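Local coordinates for transcriptional regulator URE2 (Saccharomyces cerevisiae, PDB 1G6Y), which represses nitrogen-utilisation genes by holding phosphorylated GATA transcriptional activators in the cytoplasm and has glutathione peroxidase activity, at residues Asp182-Ala187 with Gln198-Asp203. Residues are numbered along the deposited sequence; the frame is centred on the assembly and turned at random.
Sequences DTENAA and QSRFFD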
loop_
_atom_site.group_PDB
_atom_site.type_symbol
_atom_site.label_atom_id
_atom_site.label_comp_id
_atom_site.label_asym_id
_atom_site.label_seq_id
_atom_site.Cartn_x
_atom_site.Cartn_y
_atom_site.Cartn_z
ATOM N N ASP B 182 -34.890 -7.964 8.238
ATOM C CA ASP B 182 -35.369 -8.958 9.203
ATOM C C ASP B 182 -35.798 -8.313 10.526
ATOM O O ASP B 182 -35.461 -8.801 11.608
ATOM C CB ASP B 182 -34.271 -9.992 9.471
ATOM C CG ASP B 182 -34.799 -11.246 10.127
ATOM O OD1 ASP B 182 -35.819 -11.778 9.649
ATOM O OD2 ASP B 182 -34.196 -11.711 11.109
ATOM N N THR B 183 -36.539 -7.213 10.425
ATOM C CA THR B 183 -37.032 -6.486 11.595
ATOM C C THR B 183 -38.042 -7.299 12.409
ATOM O O THR B 183 -38.303 -7.000 13.577
ATOM C CB THR B 183 -37.685 -5.141 11.174
ATOM O OG1 THR B 183 -38.517 -4.656 12.237
ATOM C CG2 THR B 183 -38.513 -5.315 9.898
ATOM N N GLU B 184 -38.596 -8.333 11.786
ATOM C CA GLU B 184 -39.572 -9.199 12.437
ATOM C C GLU B 184 -38.912 -10.140 13.450
ATOM O O GLU B 184 -39.550 -11.083 13.923
ATOM C CB GLU B 184 -40.324 -10.043 11.393
ATOM C CG GLU B 184 -40.797 -9.288 10.143
ATOM C CD GLU B 184 -39.713 -9.160 9.076
ATOM O OE1 GLU B 184 -39.989 -8.558 8.014
ATOM O OE2 GLU B 184 -38.589 -9.665 9.296
ATOM N N ASN B 185 -37.642 -9.894 13.773
ATOM C CA ASN B 185 -36.911 -10.735 14.729
ATOM C C ASN B 185 -35.821 -9.989 15.505
ATOM O O ASN B 185 -35.092 -10.596 16.301
ATOM C CB ASN B 185 -36.270 -11.928 14.009
ATOM C CG ASN B 185 -37.288 -12.928 13.508
ATOM O OD1 ASN B 185 -38.067 -13.470 14.287
ATOM N ND2 ASN B 185 -37.284 -13.179 12.204
ATOM N N ALA B 186 -35.714 -8.680 15.277
ATOM C CA ALA B 186 -34.703 -7.852 15.938
ATOM C C ALA B 186 -34.761 -7.891 17.468
ATOM O O ALA B 186 -33.728 -8.004 18.131
ATOM C CB ALA B 186 -34.816 -6.414 15.449
ATOM N N ALA B 187 -35.965 -7.797 18.024
ATOM C CA ALA B 187 -36.149 -7.825 19.477
ATOM C C ALA B 187 -35.486 -9.053 20.095
ATOM O O ALA B 187 -34.752 -8.951 21.071
ATOM C CB ALA B 187 -37.633 -7.814 19.812
ATOM N N GLN B 198 -29.807 -17.628 12.701
ATOM C CA GLN B 198 -30.848 -18.274 11.933
ATOM C C GLN B 198 -31.731 -17.262 11.225
ATOM O O GLN B 198 -32.871 -17.559 10.876
ATOM C CB GLN B 198 -31.682 -19.201 12.825
ATOM C CG GLN B 198 -32.670 -18.539 13.755
ATOM C CD GLN B 198 -33.187 -19.506 14.802
ATOM O OE1 GLN B 198 -34.368 -19.491 15.142
ATOM N NE2 GLN B 198 -32.297 -20.346 15.327
ATOM N N SER B 199 -31.195 -16.063 11.018
ATOM C CA SER B 199 -31.922 -15.020 10.309
ATOM C C SER B 199 -31.946 -15.377 8.823
ATOM O O SER B 199 -31.042 -16.036 8.325
ATOM C CB SER B 199 -31.231 -13.668 10.483
ATOM O OG SER B 199 -31.814 -12.689 9.628
ATOM N N ARG B 200 -32.980 -14.934 8.120
ATOM C CA ARG B 200 -33.095 -15.201 6.693
ATOM C C ARG B 200 -31.930 -14.553 5.923
ATOM O O ARG B 200 -31.528 -15.030 4.856
ATOM C CB ARG B 200 -34.411 -14.628 6.173
ATOM C CG ARG B 200 -35.589 -14.802 7.119
ATOM C CD ARG B 200 -36.281 -13.462 7.407
ATOM N NE ARG B 200 -36.664 -12.744 6.189
ATOM C CZ ARG B 200 -37.331 -11.591 6.173
ATOM N NH1 ARG B 200 -37.696 -11.019 7.315
ATOM N NH2 ARG B 200 -37.629 -11.008 5.015
ATOM N N PHE B 201 -31.397 -13.461 6.472
ATOM C CA PHE B 201 -30.309 -12.725 5.834
ATOM C C PHE B 201 -28.957 -13.020 6.469
ATOM O O PHE B 201 -28.099 -12.130 6.575
ATOM C CB PHE B 201 -30.559 -11.215 5.926
ATOM C CG PHE B 201 -31.967 -10.802 5.623
ATOM C CD1 PHE B 201 -32.983 -11.011 6.549
ATOM C CD2 PHE B 201 -32.278 -10.193 4.416
ATOM C CE1 PHE B 201 -34.288 -10.619 6.279
ATOM C CE2 PHE B 201 -33.586 -9.794 4.132
ATOM C CZ PHE B 201 -34.591 -10.007 5.066
ATOM N N PHE B 202 -28.746 -14.261 6.885
ATOM C CA PHE B 202 -27.483 -14.577 7.521
ATOM C C PHE B 202 -26.377 -14.908 6.535
ATOM O O PHE B 202 -25.192 -14.736 6.833
ATOM C CB PHE B 202 -27.649 -15.725 8.510
ATOM C CG PHE B 202 -26.600 -15.739 9.564
ATOM C CD1 PHE B 202 -26.565 -14.734 10.527
ATOM C CD2 PHE B 202 -25.602 -16.706 9.561
ATOM C CE1 PHE B 202 -25.551 -14.684 11.471
ATOM C CE2 PHE B 202 -24.575 -16.671 10.508
ATOM C CZ PHE B 202 -24.552 -15.653 11.463
ATOM N N ASP B 203 -26.761 -15.394 5.363
ATOM C CA ASP B 203 -25.790 -15.744 4.343
ATOM C C ASP B 203 -25.726 -14.638 3.304
ATOM O O ASP B 203 -25.017 -14.760 2.313
ATOM C CB ASP B 203 -26.168 -17.068 3.684
ATOM C CG ASP B 203 -27.596 -17.079 3.184
ATOM O OD1 ASP B 203 -28.495 -16.721 3.977
ATOM O OD2 ASP B 203 -27.825 -17.449 2.009
#
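Arg200 NH1 is gripped by two carboxylates from the 182-187 segment, a compact case of one guanidinium nitrogen joining two acids. Glu184 OE2 forms a salt bridge with Arg200 NH1 at 2.6 Å, at the edge of the guanidinium and in its plane, the two planar groups being turned 45° apart. The bend at chi2 of Glu184 (84°) curls its carboxylate back to this nitrogen. Asp182 OD1 is modelled as both salt-bridged to Arg200 NH1 and accepting a hydrogen bond from it, at 3.1 Å, although both carboxylate oxygens of Asp182 are placed with less certainty; here the carboxylate stands nearly upright to the guanidinium, 79° between planes. Asn185 ND2 reaches the same oxygen from within its own segment. The other oxygen, Asp182 OD2, takes a hydrogen bond from Tyr189 and a weak one from Ser199 OG at 3.0 Å; as modelled, the buried acid has polar partners at both oxygens. Ser199 OG in turn accepts from Phe201 N (3.3 Å), forming an ST turn. Phe201 then brings its ring obliquely against Asp182, CE1 coming to 3.3 Å from Asp182 CB, while the same CE1 lies over the guanidinium centre of Arg200. Far from the glutathione site, this salt-bridge network with its ST turn ties the turn leading into helix 186-191 to the returning loop, closing the base of an excursion between helices 149-180 and 215-224 of the GST C-terminal domain.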